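Nucleoside-diphosphate-sugar pyrophosphorylase (Vibrio cholerae, PDB 4EVW) probably transfers a nucleotidyl group from a nucleoside triphosphate to a sugar phosphate, releasing pyrophosphate and yielding a nucleoside-diphosphate sugar. Local coordinates at residues A[10-15]-A[232-237]; A[41-46]-A[120-125]; A[145-150]-A[158-163]. The protein carries 1 engineered substitution. One frame throughout, in Å; residues are numbered along the deposited sequence.

How the contacts relate
The three contacts lie at the rim of a single mixed alpha/beta domain, their centres 26 to 28 Å apart, and none touches another. Contact 1 joins the two ends of the fold, since helix 11-15 follows the first strand and helix 235-243 ends the modelled chain; contacts 2 and 3 both fall within the span it encloses, one after the other. Contact 2 ties two loops together, one entering strand 49-54 and the other leading to strand 132-138, both strands of the central sheet. Contact 3 is a hairpin packed against strands 132-138 and 169-172. Contacts 1 and 2 thus join parts far apart in sequence, whereas contact 3 joins neighbouring strands beside the central sheet.

Contact 1 of 3, residues A[10-15]-A[232-237]; sequences SSRFFK and CGVPDE
G233 and V234, which lie against F13 and R12, both turn their amides to one carboxylate oxygen, E237 OE1. The bond from G233 N is the firm one, 2.7 Å to E237 OE1 and nearly along that oxygen's C-O axis; the one from V234 N is weak. E237 thus reaches back over the start of its own helix and fixes the turn that meets helix 11-15. V234 is the N-cap, and P235, which has no N-H to offer, suits the first turn that follows.

Across the contact there is no hydrogen bond, and the fit is one of shape. P235 CG sits 4.0 Å from the centroid of the F13 ring and only 6° off its normal, a CH-pi contact over the face. At the ring's edge, near its plane, F13 CE2 comes 3.4 Å from G233 O. With CG beside its backbone N (chi1 -79°), the F13 ring extends from its helix toward this turn. A flat, apolar phenyl suits the place because one face takes the proline while its rim meets peptide atoms.

R12 adds a second patch beside the proline. Its CB rests 3.8 Å from P235 CD, and the chain, bent at chi2 and chi3, lays one face of the guanidinium over V234 CG1, 3.8 Å from R12 CZ.

F13 is buried further by K22 and L25 from the following loop and by Y238 of helix 235-243. C232 packs on Y238 and F241 and shares backbone bonding with D115. F13 and R12, meeting V234 and P235, place helix 11-15 against the start of helix 235-243.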
loop_
_atom_site.group_PDB
_atom_site.type_symbol
_atom_site.label_atom_id
_atom_site.label_comp_id
_atom_site.label_asym_id
_atom_site.label_seq_id
_atom_site.Cartn_x
_atom_site.Cartn_y
_atom_site.Cartn_z
ATOM N N SER A 10 14.922 -2.109 -4.792
ATOM C CA SER A 10 14.728 -3.437 -5.367
ATOM C C SER A 10 15.931 -4.351 -5.127
ATOM O O SER A 10 16.409 -5.000 -6.052
ATOM C CB SER A 10 14.491 -3.298 -6.875
ATOM O OG SER A 10 13.576 -2.247 -7.146
ATOM N N SER A 11 16.406 -4.422 -3.887
ATOM C CA SER A 11 17.582 -5.232 -3.567
ATOM C C SER A 11 17.566 -6.695 -3.998
ATOM O O SER A 11 18.565 -7.186 -4.531
ATOM C CB SER A 11 17.895 -5.133 -2.071
ATOM O OG SER A 11 18.420 -3.850 -1.768
ATOM N N ARG A 12 16.463 -7.406 -3.765
ATOM C CA ARG A 12 16.395 -8.811 -4.172
ATOM C C ARG A 12 16.469 -8.941 -5.692
ATOM O O ARG A 12 17.047 -9.896 -6.218
ATOM C CB ARG A 12 15.109 -9.472 -3.675
ATOM C CG ARG A 12 15.182 -10.054 -2.272
ATOM C CD ARG A 12 14.630 -11.474 -2.273
ATOM N NE ARG A 12 13.733 -11.728 -1.152
ATOM C CZ ARG A 12 13.071 -12.868 -0.970
ATOM N NH1 ARG A 12 13.207 -13.863 -1.836
ATOM N NH2 ARG A 12 12.269 -13.011 0.075
ATOM N N PHE A 13 15.871 -7.986 -6.396
ATOM C CA PHE A 13 15.899 -8.004 -7.852
ATOM C C PHE A 13 17.299 -7.648 -8.345
ATOM O O PHE A 13 17.760 -8.191 -9.346
ATOM C CB PHE A 13 14.846 -7.049 -8.416
ATOM C CG PHE A 13 13.451 -7.624 -8.402
ATOM C CD1 PHE A 13 12.925 -8.251 -9.530
ATOM C CD2 PHE A 13 12.679 -7.572 -7.246
ATOM C CE1 PHE A 13 11.651 -8.819 -9.508
ATOM C CE2 PHE A 13 11.402 -8.140 -7.214
ATOM C CZ PHE A 13 10.890 -8.763 -8.347
ATOM N N PHE A 14 17.981 -6.747 -7.640
ATOM C CA PHE A 14 19.349 -6.390 -8.018
ATOM C C PHE A 14 20.215 -7.646 -7.924
ATOM O O PHE A 14 20.951 -7.983 -8.855
ATOM C CB PHE A 14 19.922 -5.306 -7.095
ATOM C CG PHE A 14 19.299 -3.953 -7.280
ATOM C CD1 PHE A 14 18.783 -3.574 -8.517
ATOM C CD2 PHE A 14 19.252 -3.044 -6.229
ATOM C CE1 PHE A 14 18.234 -2.317 -8.707
ATOM C CE2 PHE A 14 18.701 -1.774 -6.411
ATOM C CZ PHE A 14 18.191 -1.411 -7.654
ATOM N N LYS A 15 20.117 -8.349 -6.800
ATOM C CA LYS A 15 20.892 -9.566 -6.617
ATOM C C LYS A 15 20.517 -10.615 -7.663
ATOM O O LYS A 15 21.366 -11.392 -8.103
ATOM C CB LYS A 15 20.672 -10.151 -5.219
ATOM C CG LYS A 15 21.470 -11.426 -4.975
ATOM C CD LYS A 15 20.687 -12.399 -4.127
ATOM C CE LYS A 15 21.247 -12.528 -2.730
ATOM N NZ LYS A 15 22.354 -13.520 -2.663
ATOM N N CYS A 232 3.821 -9.980 -7.011
ATOM C CA CYS A 232 4.980 -9.947 -7.887
ATOM C C CYS A 232 6.041 -9.096 -7.189
ATOM O O CYS A 232 6.574 -8.153 -7.770
ATOM C CB CYS A 232 4.568 -9.312 -9.215
ATOM S SG CYS A 232 5.618 -9.726 -10.611
ATOM N N GLY A 233 6.338 -9.444 -5.939
ATOM C CA GLY A 233 7.291 -8.675 -5.157
ATOM C C GLY A 233 8.691 -9.232 -4.966
ATOM O O GLY A 233 9.555 -8.537 -4.432
ATOM N N VAL A 234 8.909 -10.481 -5.364
ATOM C CA VAL A 234 10.233 -11.091 -5.265
ATOM C C VAL A 234 10.546 -11.676 -6.641
ATOM O O VAL A 234 9.636 -11.971 -7.419
ATOM C CB VAL A 234 10.291 -12.188 -4.169
ATOM C CG1 VAL A 234 9.980 -11.572 -2.807
ATOM C CG2 VAL A 234 9.323 -13.312 -4.482
ATOM N N PRO A 235 11.838 -11.834 -6.975
ATOM C CA PRO A 235 12.239 -12.378 -8.278
ATOM C C PRO A 235 11.501 -13.637 -8.743
ATOM O O PRO A 235 11.072 -13.714 -9.891
ATOM C CB PRO A 235 13.736 -12.619 -8.102
ATOM C CG PRO A 235 14.135 -11.505 -7.188
ATOM C CD PRO A 235 13.020 -11.499 -6.159
ATOM N N ASP A 236 11.359 -14.620 -7.861
ATOM C CA ASP A 236 10.681 -15.859 -8.224
ATOM C C ASP A 236 9.232 -15.622 -8.654
ATOM O O ASP A 236 8.742 -16.274 -9.577
ATOM C CB ASP A 236 10.747 -16.853 -7.062
ATOM C CG ASP A 236 12.123 -17.488 -6.919
ATOM O OD1 ASP A 236 13.059 -17.052 -7.623
ATOM O OD2 ASP A 236 12.272 -18.423 -6.104
ATOM N N GLU A 237 8.553 -14.686 -7.993
ATOM C CA GLU A 237 7.169 -14.370 -8.347
ATOM C C GLU A 237 7.115 -13.685 -9.709
ATOM O O GLU A 237 6.180 -13.896 -10.481
ATOM C CB GLU A 237 6.534 -13.466 -7.286
ATOM C CG GLU A 237 6.209 -14.179 -5.986
ATOM C CD GLU A 237 5.816 -13.220 -4.885
ATOM O OE1 GLU A 237 5.913 -11.994 -5.102
ATOM O OE2 GLU A 237 5.423 -13.688 -3.798
#

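Contact 2 of 3, residues A[41-46]-A[120-125]; sequences AAYFAS and NFVFPD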
loop_
_atom_site.group_PDB
_atom_site.type_symbol
_atom_site.label_atom_id
_atom_site.label_comp_id
_atom_site.label_asym_id
_atom_site.label_seq_id
_atom_site.Cartn_x
_atom_site.Cartn_y
_atom_site.Cartn_z
ATOM N N ALA A 41 -8.079 0.881 -12.672
ATOM C CA ALA A 41 -8.548 1.497 -13.909
ATOM C C ALA A 41 -9.942 2.119 -13.817
ATOM O O ALA A 41 -10.220 3.110 -14.480
ATOM C CB ALA A 41 -8.507 0.472 -15.045
ATOM N N ALA A 42 -10.818 1.545 -13.003
ATOM C CA ALA A 42 -12.170 2.077 -12.870
ATOM C C ALA A 42 -12.182 3.458 -12.226
ATOM O O ALA A 42 -13.177 4.177 -12.304
ATOM C CB ALA A 42 -13.030 1.118 -12.050
ATOM N N TYR A 43 -11.065 3.838 -11.615
ATOM C CA TYR A 43 -10.973 5.122 -10.922
ATOM C C TYR A 43 -10.063 6.166 -11.564
ATOM O O TYR A 43 -9.866 7.253 -11.011
ATOM C CB TYR A 43 -10.535 4.853 -9.487
ATOM C CG TYR A 43 -11.531 3.974 -8.771
ATOM C CD1 TYR A 43 -12.733 4.503 -8.297
ATOM C CD2 TYR A 43 -11.313 2.601 -8.634
ATOM C CE1 TYR A 43 -13.701 3.686 -7.711
ATOM C CE2 TYR A 43 -12.276 1.774 -8.051
ATOM C CZ TYR A 43 -13.465 2.326 -7.590
ATOM O OH TYR A 43 -14.414 1.519 -7.008
ATOM N N PHE A 44 -9.526 5.850 -12.738
ATOM C CA PHE A 44 -8.625 6.765 -13.432
ATOM C C PHE A 44 -9.233 8.128 -13.750
ATOM O O PHE A 44 -8.538 9.141 -13.751
ATOM C CB PHE A 44 -8.131 6.132 -14.740
ATOM C CG PHE A 44 -7.124 5.029 -14.549
ATOM C CD1 PHE A 44 -6.623 4.731 -13.285
ATOM C CD2 PHE A 44 -6.649 4.316 -15.644
ATOM C CE1 PHE A 44 -5.660 3.741 -13.116
ATOM C CE2 PHE A 44 -5.687 3.323 -15.487
ATOM C CZ PHE A 44 -5.190 3.035 -14.220
ATOM N N ALA A 45 -10.530 8.155 -14.027
ATOM C CA ALA A 45 -11.186 9.406 -14.393
ATOM C C ALA A 45 -11.691 10.247 -13.224
ATOM O O ALA A 45 -11.852 11.456 -13.352
ATOM C CB ALA A 45 -12.356 9.101 -15.331
ATOM N N SER A 46 -11.897 9.607 -12.080
ATOM C CA SER A 46 -12.499 10.263 -10.921
ATOM C C SER A 46 -11.708 10.457 -9.642
ATOM O O SER A 46 -12.023 11.338 -8.835
ATOM C CB SER A 46 -13.734 9.462 -10.526
ATOM O OG SER A 46 -13.334 8.176 -10.053
ATOM N N ASN A 120 -9.394 -5.443 -11.753
ATOM C CA ASN A 120 -10.776 -4.988 -11.630
ATOM C C ASN A 120 -11.186 -4.581 -10.218
ATOM O O ASN A 120 -12.297 -4.876 -9.774
ATOM C CB ASN A 120 -11.719 -6.088 -12.140
ATOM C CG ASN A 120 -11.300 -6.633 -13.501
ATOM O OD1 ASN A 120 -10.962 -5.874 -14.406
ATOM N ND2 ASN A 120 -11.329 -7.956 -13.648
ATOM N N PHE A 121 -10.296 -3.903 -9.506
ATOM C CA PHE A 121 -10.616 -3.477 -8.154
ATOM C C PHE A 121 -11.793 -2.506 -8.126
ATOM O O PHE A 121 -11.895 -1.617 -8.966
ATOM C CB PHE A 121 -9.400 -2.797 -7.503
ATOM C CG PHE A 121 -9.684 -2.213 -6.141
ATOM C CD1 PHE A 121 -10.110 -0.891 -6.000
ATOM C CD2 PHE A 121 -9.547 -2.996 -5.000
ATOM C CE1 PHE A 121 -10.396 -0.360 -4.742
ATOM C CE2 PHE A 121 -9.832 -2.474 -3.738
ATOM C CZ PHE A 121 -10.256 -1.155 -3.608
ATOM N N VAL A 122 -12.683 -2.700 -7.156
ATOM C CA VAL A 122 -13.822 -1.814 -6.926
ATOM C C VAL A 122 -13.918 -1.742 -5.405
ATOM O O VAL A 122 -13.835 -2.770 -4.734
ATOM C CB VAL A 122 -15.156 -2.375 -7.484
ATOM C CG1 VAL A 122 -16.304 -1.451 -7.080
ATOM C CG2 VAL A 122 -15.095 -2.482 -9.007
ATOM N N PHE A 123 -14.062 -0.539 -4.853
ATOM C CA PHE A 123 -14.149 -0.396 -3.403
ATOM C C PHE A 123 -15.326 -1.191 -2.863
ATOM O O PHE A 123 -16.397 -1.209 -3.468
ATOM C CB PHE A 123 -14.309 1.077 -3.007
ATOM C CG PHE A 123 -13.043 1.877 -3.118
ATOM C CD1 PHE A 123 -12.039 1.755 -2.160
ATOM C CD2 PHE A 123 -12.842 2.733 -4.195
ATOM C CE1 PHE A 123 -10.852 2.474 -2.274
ATOM C CE2 PHE A 123 -11.656 3.458 -4.320
ATOM C CZ PHE A 123 -10.661 3.328 -3.360
ATOM N N PRO A 124 -15.136 -1.875 -1.722
ATOM C CA PRO A 124 -16.221 -2.664 -1.133
ATOM C C PRO A 124 -17.176 -1.764 -0.350
ATOM O O PRO A 124 -16.823 -0.649 0.028
ATOM C CB PRO A 124 -15.479 -3.655 -0.243
ATOM C CG PRO A 124 -14.323 -2.844 0.249
ATOM C CD PRO A 124 -13.876 -2.066 -0.982
ATOM N N ASP A 125 -18.390 -2.247 -0.121
ATOM C CA ASP A 125 -19.385 -1.470 0.602
ATOM C C ASP A 125 -18.910 -1.058 2.001
ATOM O O ASP A 125 -19.238 0.028 2.478
ATOM C CB ASP A 125 -20.686 -2.274 0.706
ATOM C CG ASP A 125 -21.829 -1.467 1.286
ATOM O OD1 ASP A 125 -22.243 -0.476 0.645
ATOM O OD2 ASP A 125 -22.313 -1.822 2.382
HETATM O O HOH W 1 -10.376 -0.885 -11.259
#
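Y43 reaches from its loop to the backbone of F123, whose N-H is donated to Y43 OH at 3.0 Å with a nearly straight N-H...O angle of 163°. The same hydroxyl oxygen lies 3.4 Å from V122 CA and is flanked by V122 CG1, so the end of the tyrosine is set among backbone and methyl atoms of the 120-125 segment. A tyrosine suits this place because its ring can pack while its hydroxyl satisfies the F123 amide in a segment that is neither helix nor strand.

The ring itself is held on a face and along an edge. F123 turns its edge to the Y43 face in a T-shaped pair, with centroids 5.0 Å apart and planes at 66°; the closest ring carbons are F123 CD2 and Y43 CZ, 3.5 Å apart. At the edge of the tyrosine, near its plane, Y43 CE2 meets F121 O, while F121 CD1 lies 4.0 Å from that same carbon. With CG beside the backbone N, chi1 -60° carries the Y43 ring to the 120-125 segment, where F123 meets its face and F121 O its edge.

The two phenylalanines also pack on each other: F121 CE1 stands 3.6 Å above the plane of the F123 ring, over its centre. One water joins the backbones, accepting from A42 N at 3.0 Å and donating to F121 O at 2.8 Å. Further out, the buried F121 ring meets F40 and packs on Y133 and E135 of strand 132-138, and its backbone bonds with S39.

The result is a small aromatic cluster at the surface, joining two connecting loops of the alpha/beta fold, one between helix 32-37 and parallel strand 49-54, the other between strands 116-117 and 132-138.

Contact 3 of 3, residues A[145-150]-A[158-163]; sequences SFAKPE and IQTAEK
F146 and A161 form an antiparallel hydrogen-bonded pair: F146 N donates to A161 O at 2.7 Å, and A161 N returns a bond to F146 O at 3.0 Å. Farther along, K148 N gives to Q159 O at 2.7 Å and I158 N to K148 O at 2.9 Å. Between them A147 and T160 face each other as a non-hydrogen-bonded pair, and T160 CA adds a CA-H...O contact to F146 O.

Apolar packing gathers at the turn end. The extended K148 chain, with CG anti to its backbone N (chi1 -177°), crosses I158 obliquely, its CE 3.9 Å from I158 CD1. The other branch, I158 CG2, packs on E150 CG, again at 3.9 Å. Long aliphatic stems ending in charge suit this edge, since their methylenes can pack on the isoleucine while the charged ends probably stay near the surface.

The buried hydroxyls find partners beyond the hairpin: S145 OG bonds to Y175 OH, and T160 OG1 to A206 O. A147 and T160, both small, rest on V136 and L134 of strand 132-138.

S145 and A147 share backbone bonds with S171 and L169 of strand 169-172, so this two-stranded beta hairpin lies beside the central mixed sheet of what is probably a nucleotidyltransferase domain.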
loop_
_atom_site.group_PDB
_atom_site.type_symbol
_atom_site.label_atom_id
_atom_site.label_comp_id
_atom_site.label_asym_id
_atom_site.label_seq_id
_atom_site.Cartn_x
_atom_site.Cartn_y
_atom_site.Cartn_z
ATOM N N SER A 145 1.271 -9.599 6.953
ATOM C CA SER A 145 0.774 -8.764 8.031
ATOM C C SER A 145 -0.608 -9.380 8.202
ATOM O O SER A 145 -1.271 -9.708 7.219
ATOM C CB SER A 145 0.680 -7.285 7.635
ATOM O OG SER A 145 0.680 -7.109 6.233
ATOM N N PHE A 146 -1.017 -9.565 9.447
ATOM C CA PHE A 146 -2.290 -10.204 9.751
ATOM C C PHE A 146 -3.308 -9.288 10.402
ATOM O O PHE A 146 -2.948 -8.341 11.093
ATOM C CB PHE A 146 -2.052 -11.381 10.698
ATOM C CG PHE A 146 -1.150 -12.437 10.140
ATOM C CD1 PHE A 146 0.235 -12.323 10.230
ATOM C CD2 PHE A 146 -1.693 -13.547 9.509
ATOM C CE1 PHE A 146 1.066 -13.313 9.695
ATOM C CE2 PHE A 146 -0.875 -14.537 8.972
ATOM C CZ PHE A 146 0.506 -14.420 9.065
ATOM N N ALA A 147 -4.586 -9.579 10.179
ATOM C CA ALA A 147 -5.663 -8.822 10.803
ATOM C C ALA A 147 -6.460 -9.860 11.594
ATOM O O ALA A 147 -6.819 -10.913 11.060
ATOM C CB ALA A 147 -6.545 -8.158 9.752
ATOM N N LYS A 148 -6.710 -9.572 12.866
ATOM C CA LYS A 148 -7.446 -10.491 13.728
ATOM C C LYS A 148 -8.917 -10.093 13.825
ATOM O O LYS A 148 -9.246 -8.963 14.183
ATOM C CB LYS A 148 -6.816 -10.513 15.124
ATOM C CG LYS A 148 -7.451 -11.501 16.095
ATOM C CD LYS A 148 -6.752 -11.451 17.451
ATOM C CE LYS A 148 -7.380 -12.408 18.457
ATOM N NZ LYS A 148 -6.847 -12.187 19.835
ATOM N N PRO A 149 -9.825 -11.023 13.498
ATOM C CA PRO A 149 -11.267 -10.757 13.550
ATOM C C PRO A 149 -11.832 -10.806 14.969
ATOM O O PRO A 149 -11.252 -11.438 15.854
ATOM C CB PRO A 149 -11.843 -11.850 12.655
ATOM C CG PRO A 149 -10.937 -13.008 12.945
ATOM C CD PRO A 149 -9.552 -12.373 12.971
ATOM N N GLU A 150 -12.960 -10.129 15.175
ATOM C CA GLU A 150 -13.626 -10.096 16.475
ATOM C C GLU A 150 -14.334 -11.439 16.680
ATOM O O GLU A 150 -14.104 -12.119 17.675
ATOM C CB GLU A 150 -14.633 -8.945 16.510
ATOM C CG GLU A 150 -15.114 -8.561 17.896
ATOM C CD GLU A 150 -16.065 -7.381 17.862
ATOM O OE1 GLU A 150 -15.935 -6.485 18.724
ATOM O OE2 GLU A 150 -16.944 -7.351 16.974
ATOM N N ILE A 158 -9.881 -6.400 15.483
ATOM C CA ILE A 158 -9.506 -5.998 16.832
ATOM C C ILE A 158 -8.004 -5.851 17.015
ATOM O O ILE A 158 -7.561 -5.294 18.008
ATOM C CB ILE A 158 -10.020 -7.005 17.894
ATOM C CG1 ILE A 158 -9.499 -8.409 17.584
ATOM C CG2 ILE A 158 -11.540 -6.981 17.939
ATOM C CD1 ILE A 158 -9.871 -9.450 18.633
ATOM N N GLN A 159 -7.225 -6.341 16.059
ATOM C CA GLN A 159 -5.770 -6.260 16.167
ATOM C C GLN A 159 -5.087 -6.601 14.850
ATOM O O GLN A 159 -5.620 -7.366 14.046
ATOM C CB GLN A 159 -5.294 -7.245 17.251
ATOM C CG GLN A 159 -3.799 -7.244 17.548
ATOM C CD GLN A 159 -3.402 -8.353 18.520
ATOM O OE1 GLN A 159 -4.253 -8.950 19.180
ATOM N NE2 GLN A 159 -2.105 -8.623 18.617
ATOM N N THR A 160 -3.917 -6.014 14.620
ATOM C CA THR A 160 -3.127 -6.322 13.435
ATOM C C THR A 160 -1.703 -6.576 13.927
ATOM O O THR A 160 -1.312 -6.091 14.991
ATOM C CB THR A 160 -3.080 -5.171 12.392
ATOM O OG1 THR A 160 -2.490 -4.008 12.983
ATOM C CG2 THR A 160 -4.472 -4.846 11.874
ATOM N N ALA A 161 -0.952 -7.356 13.161
ATOM C CA ALA A 161 0.436 -7.679 13.488
ATOM C C ALA A 161 1.175 -7.808 12.164
ATOM O O ALA A 161 0.613 -8.304 11.190
ATOM C CB ALA A 161 0.509 -8.991 14.258
ATOM N N GLU A 162 2.426 -7.365 12.113
ATOM C CA GLU A 162 3.167 -7.459 10.863
ATOM C C GLU A 162 3.878 -8.796 10.664
ATOM O O GLU A 162 4.052 -9.231 9.530
ATOM C CB GLU A 162 4.178 -6.315 10.740
ATOM C CG GLU A 162 4.895 -6.250 9.385
ATOM C CD GLU A 162 4.005 -5.767 8.245
ATOM O OE1 GLU A 162 2.958 -5.144 8.523
ATOM O OE2 GLU A 162 4.364 -5.994 7.065
ATOM N N LYS A 163 4.296 -9.461 11.735
ATOM C CA LYS A 163 4.971 -10.745 11.546
ATOM C C LYS A 163 4.380 -11.836 12.414
ATOM O O LYS A 163 4.610 -13.021 12.186
ATOM C CB LYS A 163 6.467 -10.620 11.848
ATOM C CG LYS A 163 7.150 -9.440 11.179
ATOM C CD LYS A 163 7.917 -9.823 9.927
ATOM C CE LYS A 163 8.580 -8.591 9.329
ATOM N NZ LYS A 163 8.607 -8.644 7.844
HETATM O O HOH W 2 -6.436 -8.870 20.237
#